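Local coordinates for dihydrodipicolinate synthase family protein (Sinorhizobium meliloti, PDB 4DNH) that is of unknown function but folds as a TIM barrel and probably belongs with the dihydrodipicolinate synthases, at residues 122-127 / 136-141; 141-146 / 153-158; 177-182 / 186-191. All coordinates share one frame; numbering follows the deposited sequence.

Contact 1: 122-127 / 136-141; sequences DHLAPG and LAAYES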
loop_
_atom_site.group_PDB
_atom_site.type_symbol
_atom_site.label_atom_id
_atom_site.label_comp_id
_atom_site.label_asym_id
_atom_site.label_seq_id
_atom_site.Cartn_x
_atom_site.Cartn_y
_atom_site.Cartn_z
ATOM N N ASP A 122 11.121 1.667 12.755
ATOM C CA ASP A 122 12.088 2.003 11.695
ATOM C C ASP A 122 13.210 3.015 12.017
ATOM O O ASP A 122 14.150 3.150 11.239
ATOM C CB ASP A 122 11.380 2.361 10.375
ATOM C CG ASP A 122 10.213 3.329 10.562
ATOM O OD1 ASP A 122 9.411 3.166 11.509
ATOM O OD2 ASP A 122 10.079 4.247 9.733
ATOM N N HIS A 123 13.135 3.708 13.155
ATOM C CA HIS A 123 14.249 4.575 13.560
ATOM C C HIS A 123 15.313 3.837 14.346
ATOM O O HIS A 123 16.285 4.437 14.806
ATOM C CB HIS A 123 13.747 5.795 14.328
ATOM C CG HIS A 123 13.124 5.459 15.650
ATOM N ND1 HIS A 123 11.869 5.001 15.758
ATOM C CD2 HIS A 123 13.634 5.519 16.940
ATOM C CE1 HIS A 123 11.585 4.780 17.049
ATOM N NE2 HIS A 123 12.668 5.097 17.772
ATOM N N LEU A 124 15.138 2.529 14.502
ATOM C CA LEU A 124 16.030 1.705 15.309
ATOM C C LEU A 124 16.682 0.602 14.475
ATOM O O LEU A 124 15.995 -0.270 13.935
ATOM C CB LEU A 124 15.266 1.094 16.482
ATOM C CG LEU A 124 16.009 0.164 17.440
ATOM C CD1 LEU A 124 17.178 0.887 18.098
ATOM C CD2 LEU A 124 15.046 -0.382 18.491
ATOM N N ALA A 125 18.011 0.657 14.390
ATOM C CA ALA A 125 18.804 -0.292 13.612
ATOM C C ALA A 125 18.785 -1.664 14.282
ATOM O O ALA A 125 19.044 -1.758 15.484
ATOM C CB ALA A 125 20.236 0.216 13.475
ATOM N N PRO A 126 18.438 -2.726 13.520
ATOM C CA PRO A 126 18.603 -4.101 14.027
ATOM C C PRO A 126 20.029 -4.297 14.525
ATOM O O PRO A 126 20.977 -3.934 13.828
ATOM C CB PRO A 126 18.344 -4.968 12.791
ATOM C CG PRO A 126 17.430 -4.143 11.943
ATOM C CD PRO A 126 17.763 -2.695 12.206
ATOM N N GLY A 127 20.179 -4.830 15.732
ATOM C CA GLY A 127 21.487 -4.892 16.369
ATOM C C GLY A 127 21.698 -6.111 17.237
ATOM O O GLY A 127 20.741 -6.645 17.800
ATOM N N LEU A 136 10.330 -1.717 22.731
ATOM C CA LEU A 136 9.110 -1.121 23.275
ATOM C C LEU A 136 9.184 0.394 23.267
ATOM O O LEU A 136 8.206 1.067 22.925
ATOM C CB LEU A 136 8.823 -1.629 24.682
ATOM C CG LEU A 136 8.369 -3.085 24.730
ATOM C CD1 LEU A 136 8.420 -3.620 26.161
ATOM C CD2 LEU A 136 6.993 -3.254 24.097
ATOM N N ALA A 137 10.351 0.920 23.630
ATOM C CA ALA A 137 10.591 2.358 23.619
ATOM C C ALA A 137 10.420 2.917 22.199
ATOM O O ALA A 137 9.802 3.962 21.999
ATOM C CB ALA A 137 11.975 2.674 24.183
ATOM N N ALA A 138 10.932 2.186 21.215
ATOM C CA ALA A 138 10.802 2.572 19.819
ATOM C C ALA A 138 9.328 2.662 19.384
ATOM O O ALA A 138 8.903 3.692 18.850
ATOM C CB ALA A 138 11.585 1.613 18.943
ATOM N N TYR A 139 8.552 1.605 19.634
ATOM C CA TYR A 139 7.115 1.607 19.353
ATOM C C TYR A 139 6.370 2.751 20.037
ATOM O O TYR A 139 5.642 3.507 19.389
ATOM C CB TYR A 139 6.461 0.294 19.781
ATOM C CG TYR A 139 6.437 -0.775 18.723
ATOM C CD1 TYR A 139 5.746 -0.592 17.524
ATOM C CD2 TYR A 139 7.099 -1.975 18.922
ATOM C CE1 TYR A 139 5.736 -1.579 16.550
ATOM C CE2 TYR A 139 7.090 -2.971 17.960
ATOM C CZ TYR A 139 6.411 -2.778 16.780
ATOM O OH TYR A 139 6.422 -3.782 15.835
ATOM N N GLU A 140 6.539 2.878 21.346
ATOM C CA GLU A 140 5.798 3.908 22.061
ATOM C C GLU A 140 6.186 5.320 21.615
ATOM O O GLU A 140 5.336 6.218 21.581
ATOM C CB GLU A 140 5.846 3.716 23.591
ATOM C CG GLU A 140 7.185 3.932 24.282
ATOM C CD GLU A 140 7.123 3.575 25.765
ATOM O OE1 GLU A 140 7.056 4.508 26.602
ATOM O OE2 GLU A 140 7.122 2.362 26.094
ATOM N N SER A 141 7.452 5.498 21.235
ATOM C CA SER A 141 7.927 6.790 20.762
ATOM C C SER A 141 7.119 7.226 19.535
ATOM O O SER A 141 6.571 8.334 19.503
ATOM C CB SER A 141 9.420 6.716 20.443
ATOM O OG SER A 141 9.939 7.970 20.047
#
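Ala138 of helix 132-148 is where the loop that leads into this helix folds back on it, and His123 and Leu124 are the loop residues that meet it. The contact belongs to a TIM barrel. The loop follows strand 115-119, at the carboxyl ends of the barrel strands, the side where enzymes of this fold carry their active sites.

Along the helix, Leu136 does not meet the loop and packs on Arg177 and Val178 of helix 168-181. Ala138 is buried, and its methyl group points at the loop. The imidazole of His123 lies next to it. His123 CE1 is 3.7 Å from Ala138 CB, and His123 NE2 is 3.8 Å from Ala138 CB. CE1 also comes edge-on to the backbone, with Ala138 O 3.4 Å from His123 CE1 and close to the ring plane. Leu124 adds a looser apolar touch from CD2 to Ala138 CB, at 4.0 Å. Its CG is anti to the backbone N (chi1 179°), and this carries the branch toward the helix. No hydrogen bond joins the two segments.

At the next residue, the side chain of Tyr139 leaves the helix pointing away from the loop. Its hydroxyl is hydrogen-bonded to Met156 O, just past the end of strand 153-155. Ser141 CB comes only to 4.5 Å from His123 CE1, approaching the ring at an angle. Trp93 meets the imidazole too, with the ring planes about 35° apart. Asp122 OD2 forms a salt bridge with Arg87 NE. Just past the segment, Gln142 NE2 is hydrogen-bonded to both Asp122 OD1 and His123 ND1, which would fix the rotation of the imidazole.

Contact 2: 141-146 / 153-158; sequences SQIEAI and IILMAS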
loop_
_atom_site.group_PDB
_atom_site.type_symbol
_atom_site.label_atom_id
_atom_site.label_comp_id
_atom_site.label_asym_id
_atom_site.label_seq_id
_atom_site.Cartn_x
_atom_site.Cartn_y
_atom_site.Cartn_z
ATOM N N SER A 141 7.452 5.498 21.235
ATOM C CA SER A 141 7.927 6.790 20.762
ATOM C C SER A 141 7.119 7.226 19.535
ATOM O O SER A 141 6.571 8.334 19.503
ATOM C CB SER A 141 9.420 6.716 20.443
ATOM O OG SER A 141 9.939 7.970 20.047
ATOM N N GLN A 142 7.020 6.340 18.546
ATOM C CA GLN A 142 6.285 6.633 17.315
ATOM C C GLN A 142 4.783 6.692 17.549
ATOM O O GLN A 142 4.110 7.584 17.020
ATOM C CB GLN A 142 6.586 5.613 16.216
ATOM C CG GLN A 142 8.050 5.448 15.852
ATOM C CD GLN A 142 8.233 4.898 14.446
ATOM O OE1 GLN A 142 7.264 4.602 13.741
ATOM N NE2 GLN A 142 9.484 4.756 14.032
ATOM N N ILE A 143 4.260 5.737 18.320
ATOM C CA ILE A 143 2.832 5.715 18.685
ATOM C C ILE A 143 2.405 7.021 19.362
ATOM O O ILE A 143 1.371 7.589 19.013
ATOM C CB ILE A 143 2.477 4.486 19.565
ATOM C CG1 ILE A 143 2.393 3.238 18.691
ATOM C CG2 ILE A 143 1.172 4.692 20.341
ATOM C CD1 ILE A 143 2.576 1.943 19.448
ATOM N N GLU A 144 3.202 7.497 20.315
ATOM C CA GLU A 144 2.875 8.728 21.026
ATOM C C GLU A 144 2.943 9.928 20.094
ATOM O O GLU A 144 2.067 10.795 20.126
ATOM C CB GLU A 144 3.769 8.919 22.257
ATOM C CG GLU A 144 3.342 8.070 23.454
ATOM C CD GLU A 144 4.390 8.002 24.564
ATOM O OE1 GLU A 144 5.550 8.444 24.343
ATOM O OE2 GLU A 144 4.053 7.491 25.660
ATOM N N ALA A 145 3.968 9.961 19.248
ATOM C CA ALA A 145 4.090 11.000 18.232
ATOM C C ALA A 145 2.831 11.083 17.366
ATOM O O ALA A 145 2.287 12.177 17.176
ATOM C CB ALA A 145 5.319 10.766 17.375
ATOM N N ILE A 146 2.349 9.934 16.890
ATOM C CA ILE A 146 1.160 9.889 16.027
ATOM C C ILE A 146 -0.125 10.302 16.760
ATOM O O ILE A 146 -0.866 11.188 16.300
ATOM C CB ILE A 146 1.001 8.521 15.322
ATOM C CG1 ILE A 146 2.095 8.348 14.269
ATOM C CG2 ILE A 146 -0.350 8.431 14.633
ATOM C CD1 ILE A 146 2.541 6.920 14.062
ATOM N N ILE A 153 -3.681 4.415 14.457
ATOM C CA ILE A 153 -2.431 3.734 14.160
ATOM C C ILE A 153 -2.616 2.472 13.328
ATOM O O ILE A 153 -3.580 1.728 13.515
ATOM C CB ILE A 153 -1.713 3.339 15.473
ATOM C CG1 ILE A 153 -1.054 4.561 16.112
ATOM C CG2 ILE A 153 -0.667 2.243 15.242
ATOM C CD1 ILE A 153 -1.902 5.191 17.177
ATOM N N ILE A 154 -1.693 2.260 12.394
ATOM C CA ILE A 154 -1.499 0.973 11.754
ATOM C C ILE A 154 -0.189 0.480 12.327
ATOM O O ILE A 154 0.849 1.101 12.117
ATOM C CB ILE A 154 -1.333 1.081 10.232
ATOM C CG1 ILE A 154 -2.627 1.556 9.588
ATOM C CG2 ILE A 154 -0.940 -0.276 9.654
ATOM C CD1 ILE A 154 -2.461 2.021 8.158
ATOM N N LEU A 155 -0.239 -0.610 13.076
ATOM C CA LEU A 155 0.924 -1.046 13.817
ATOM C C LEU A 155 1.816 -1.908 12.930
ATOM O O LEU A 155 1.481 -3.048 12.598
ATOM C CB LEU A 155 0.505 -1.778 15.086
ATOM C CG LEU A 155 1.607 -2.088 16.090
ATOM C CD1 LEU A 155 2.245 -0.803 16.584
ATOM C CD2 LEU A 155 1.036 -2.887 17.246
HETATM N N MSE A 156 2.950 -1.338 12.540
HETATM C CA MSE A 156 3.836 -1.971 11.569
HETATM C C MSE A 156 4.724 -3.002 12.217
HETATM O O MSE A 156 4.984 -2.950 13.436
HETATM C CB MSE A 156 4.643 -0.872 10.884
HETATM C CG MSE A 156 3.725 -0.135 9.909
HETATM SE SE MSE A 156 4.719 1.341 9.057
HETATM C CE MSE A 156 5.312 0.413 7.416
ATOM N N ALA A 157 5.176 -3.959 11.409
ATOM C CA ALA A 157 6.114 -4.973 11.864
ATOM C C ALA A 157 7.466 -4.315 12.070
ATOM O O ALA A 157 7.752 -3.284 11.466
ATOM C CB ALA A 157 6.208 -6.102 10.857
ATOM N N SER A 158 8.285 -4.904 12.931
ATOM C CA SER A 158 9.512 -4.275 13.391
ATOM C C SER A 158 10.773 -5.068 12.997
ATOM O O SER A 158 10.918 -6.258 13.326
ATOM C CB SER A 158 9.417 -4.050 14.907
ATOM O OG SER A 158 10.678 -3.980 15.551
#
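This contact closes a beta-alpha-beta crossover of the TIM barrel. Strand 115-119 runs into helix 132-148, and the chain returns through strand 153-155, the parallel neighbour of the first strand. Helix and returning strand run almost antiparallel, at 163°, with their local axes 10.0 Å apart. The space between them is filled by four buried aliphatic side chains, Ile143, Ile146, Ile153 and Leu155. No hydrogen bond crosses it.

Ile143 reaches two strand residues with two different branches. Its CG1 lies beside the backbone N (chi1 -77°), and Ile143 CD1 beyond it meets Leu155 CD1 at 4.0 Å. The two side chains pass at a slant. The other branch, Ile143 CG2, faces Ile153 CD1 at a looser 4.4 Å. Leu155 does not leave the strand pointing straight at the helix. With CG anti to the backbone N (chi1 -170°), the end of its side chain swings nearer.

Ile154, between Ile153 and Leu155, turns its side chain to the other side of the sheet, as strand alternation requires. Its backbone bonds to Cys117 and Ala119 of the preceding strand. Beyond the strand, Ser158 is the N-cap of helix 159-164, with OG bonded to Leu161 N. On the helix side, Gln142 OE1 accepts a hydrogen bond from Gly120 N, just after strand 115-119.

Ile146 also packs on Cys117 and Ala119 of that strand and on Ile100 of the adjacent helix 93-108. Across the contact, Ile146 CG2 reaches Ile153 CG1 at 4.2 Å.

Contact 3: 177-182 / 186-191; sequences RVLSQV and VIIHWL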
loop_
_atom_site.group_PDB
_atom_site.type_symbol
_atom_site.label_atom_id
_atom_site.label_comp_id
_atom_site.label_asym_id
_atom_site.label_seq_id
_atom_site.Cartn_x
_atom_site.Cartn_y
_atom_site.Cartn_z
ATOM N N ARG A 177 2.497 -5.336 25.646
ATOM C CA ARG A 177 2.684 -4.003 26.200
ATOM C C ARG A 177 2.179 -2.931 25.240
ATOM O O ARG A 177 1.385 -2.073 25.622
ATOM C CB ARG A 177 4.133 -3.737 26.630
ATOM C CG ARG A 177 4.248 -2.550 27.595
ATOM C CD ARG A 177 5.382 -2.704 28.599
ATOM N NE ARG A 177 5.185 -3.855 29.480
ATOM C CZ ARG A 177 6.122 -4.384 30.269
ATOM N NH1 ARG A 177 7.347 -3.869 30.299
ATOM N NH2 ARG A 177 5.835 -5.436 31.033
ATOM N N VAL A 178 2.624 -3.004 23.991
ATOM C CA VAL A 178 2.213 -2.057 22.965
ATOM C C VAL A 178 0.686 -1.907 22.905
ATOM O O VAL A 178 0.173 -0.790 23.048
ATOM C CB VAL A 178 2.805 -2.413 21.577
ATOM C CG1 VAL A 178 2.196 -1.545 20.485
ATOM C CG2 VAL A 178 4.321 -2.249 21.580
ATOM N N LEU A 179 -0.030 -3.021 22.742
ATOM C CA LEU A 179 -1.483 -2.972 22.543
ATOM C C LEU A 179 -2.290 -2.578 23.771
ATOM O O LEU A 179 -3.357 -1.989 23.638
ATOM C CB LEU A 179 -2.022 -4.282 21.972
ATOM C CG LEU A 179 -1.757 -4.559 20.494
ATOM C CD1 LEU A 179 -2.118 -6.001 20.157
ATOM C CD2 LEU A 179 -2.518 -3.580 19.605
ATOM N N SER A 180 -1.795 -2.904 24.962
ATOM C CA SER A 180 -2.467 -2.462 26.182
ATOM C C SER A 180 -2.246 -0.969 26.417
ATOM O O SER A 180 -2.962 -0.355 27.207
ATOM C CB SER A 180 -2.016 -3.277 27.398
ATOM O OG SER A 180 -0.672 -2.988 27.727
ATOM N N GLN A 181 -1.270 -0.388 25.720
ATOM C CA GLN A 181 -0.952 1.027 25.884
ATOM C C GLN A 181 -1.383 1.952 24.737
ATOM O O GLN A 181 -1.240 3.173 24.838
ATOM C CB GLN A 181 0.527 1.210 26.200
ATOM C CG GLN A 181 0.839 1.007 27.670
ATOM C CD GLN A 181 2.186 1.577 28.059
ATOM O OE1 GLN A 181 2.489 2.739 27.772
ATOM N NE2 GLN A 181 3.005 0.761 28.719
ATOM N N VAL A 182 -1.911 1.389 23.651
ATOM C CA VAL A 182 -2.460 2.219 22.572
ATOM C C VAL A 182 -3.722 2.874 23.117
ATOM O O VAL A 182 -4.318 2.368 24.063
ATOM C CB VAL A 182 -2.808 1.412 21.298
ATOM C CG1 VAL A 182 -2.885 2.328 20.085
ATOM C CG2 VAL A 182 -1.766 0.356 21.026
ATOM N N VAL A 186 -6.297 -0.493 16.691
ATOM C CA VAL A 186 -5.146 -0.510 15.814
ATOM C C VAL A 186 -5.389 -1.517 14.671
ATOM O O VAL A 186 -6.193 -2.453 14.811
ATOM C CB VAL A 186 -3.919 -0.915 16.663
ATOM C CG1 VAL A 186 -3.050 -1.976 15.995
ATOM C CG2 VAL A 186 -3.116 0.304 17.066
ATOM N N ILE A 187 -4.731 -1.303 13.539
ATOM C CA ILE A 187 -4.700 -2.286 12.479
ATOM C C ILE A 187 -3.294 -2.875 12.455
ATOM O O ILE A 187 -2.325 -2.167 12.180
ATOM C CB ILE A 187 -5.000 -1.671 11.100
ATOM C CG1 ILE A 187 -6.430 -1.155 11.038
ATOM C CG2 ILE A 187 -4.749 -2.696 9.997
ATOM C CD1 ILE A 187 -6.694 -0.269 9.839
ATOM N N ILE A 188 -3.190 -4.164 12.756
ATOM C CA ILE A 188 -1.909 -4.843 12.814
ATOM C C ILE A 188 -1.468 -5.227 11.415
ATOM O O ILE A 188 -2.242 -5.745 10.608
ATOM C CB ILE A 188 -1.967 -6.095 13.713
ATOM C CG1 ILE A 188 -2.107 -5.677 15.179
ATOM C CG2 ILE A 188 -0.731 -6.966 13.509
ATOM C CD1 ILE A 188 -2.130 -6.829 16.160
ATOM N N HIS A 189 -0.204 -4.975 11.130
ATOM C CA HIS A 189 0.316 -5.272 9.822
ATOM C C HIS A 189 1.331 -6.393 9.842
ATOM O O HIS A 189 2.383 -6.303 10.479
ATOM C CB HIS A 189 0.867 -4.010 9.207
ATOM C CG HIS A 189 1.290 -4.168 7.777
ATOM N ND1 HIS A 189 2.139 -3.319 7.184
ATOM C CD2 HIS A 189 0.956 -5.131 6.824
ATOM C CE1 HIS A 189 2.341 -3.709 5.915
ATOM N NE2 HIS A 189 1.613 -4.817 5.697
ATOM N N TRP A 190 0.976 -7.479 9.156
ATOM C CA TRP A 190 1.880 -8.580 8.876
ATOM C C TRP A 190 2.407 -8.435 7.468
ATOM O O TRP A 190 1.743 -8.799 6.498
ATOM C CB TRP A 190 1.151 -9.897 9.052
ATOM C CG TRP A 190 2.060 -11.091 8.986
ATOM C CD1 TRP A 190 3.427 -11.107 8.710
ATOM C CD2 TRP A 190 1.687 -12.499 9.143
ATOM N NE1 TRP A 190 3.906 -12.385 8.706
ATOM C CE2 TRP A 190 2.914 -13.270 8.960
ATOM C CE3 TRP A 190 0.505 -13.169 9.420
ATOM C CZ2 TRP A 190 2.933 -14.659 9.054
ATOM C CZ3 TRP A 190 0.532 -14.567 9.516
ATOM C CH2 TRP A 190 1.717 -15.291 9.334
ATOM N N LEU A 191 3.609 -7.870 7.360
ATOM C CA LEU A 191 4.282 -7.600 6.095
ATOM C C LEU A 191 5.223 -8.761 5.751
ATOM O O LEU A 191 6.132 -9.056 6.524
ATOM C CB LEU A 191 5.085 -6.300 6.243
ATOM C CG LEU A 191 5.805 -5.582 5.086
ATOM C CD1 LEU A 191 4.856 -5.247 3.944
ATOM C CD2 LEU A 191 6.468 -4.314 5.605
#
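Val182 O and Leu179 O both accept a hydrogen bond from Lys225 NZ, and Ser180 O adds a weak one. The two residues whose carbonyls take the firmer bonds, Val182 and Leu179, also touch the strand. The ammonium group sits among carbonyls at the carboxyl end of helix 168-181, where a positive charge would probably be welcomed by the helix dipole. At the same end the backbone tightens. Gln181 N bonds to Val178 O at 3.1 Å, and its bond to Arg177 O is weak.

Between the segments the contact is purely apolar. Val182 CG1 and Val186 CG2 come to 3.6 Å, the closest approach across it. CG1 of Val182 is anti to the backbone N (chi1 -160°), which turns that methyl toward the strand, and the two valines cross at about a right angle. Val182 CG2 lies farther off, at 4.2 Å from the same Val186 CG2.

The strand is the fifth of the closed parallel barrel, and helix 168-181 packs on its outer surface. Only alternate strand residues face the helix. Val186 and Ile188 do so, while the side chains of Ile187 and His189 go to the barrel interior. The backbone of Val186 is hydrogen-bonded to Lys225 and Gly228. Lys225 thus meets the helix end with its NZ and the strand with its backbone.

Leu179 divides its two methyls between the two outward residues. Leu179 CD2 meets Val186 CG1 at 4.0 Å, where the side chains are set obliquely. Leu179 CD1 meets Ile188 CD1 at 4.1 Å, where they cross nearly at right angles. Helix 208-221 flanks the pair, with Val218 on Leu179 and Leu219 on Ile188.

Contacts 2 and 3 are buried and apolar. Each packs a barrel helix on the strand that follows it, and those strands are neighbours: Leu155 N bonds to Ile187 O at 2.8 Å, and Leu155 O accepts a hydrogen bond from His189 N at 3.0 Å. Contact 1 lies nearer the surface. Its centre is about 22 Å from the chain centre, against about 16 Å and 18 Å for the centres of contacts 2 and 3. There a loop meets the helix, and an imidazole joins the packing, held from outside by Gln142 of contact 2. Contacts 1 and 2 use successive turns of helix 132-148 and share Ser141. Contact 3 touches contact 1 through Val178 CG2, 3.8 Å from Tyr139 CB.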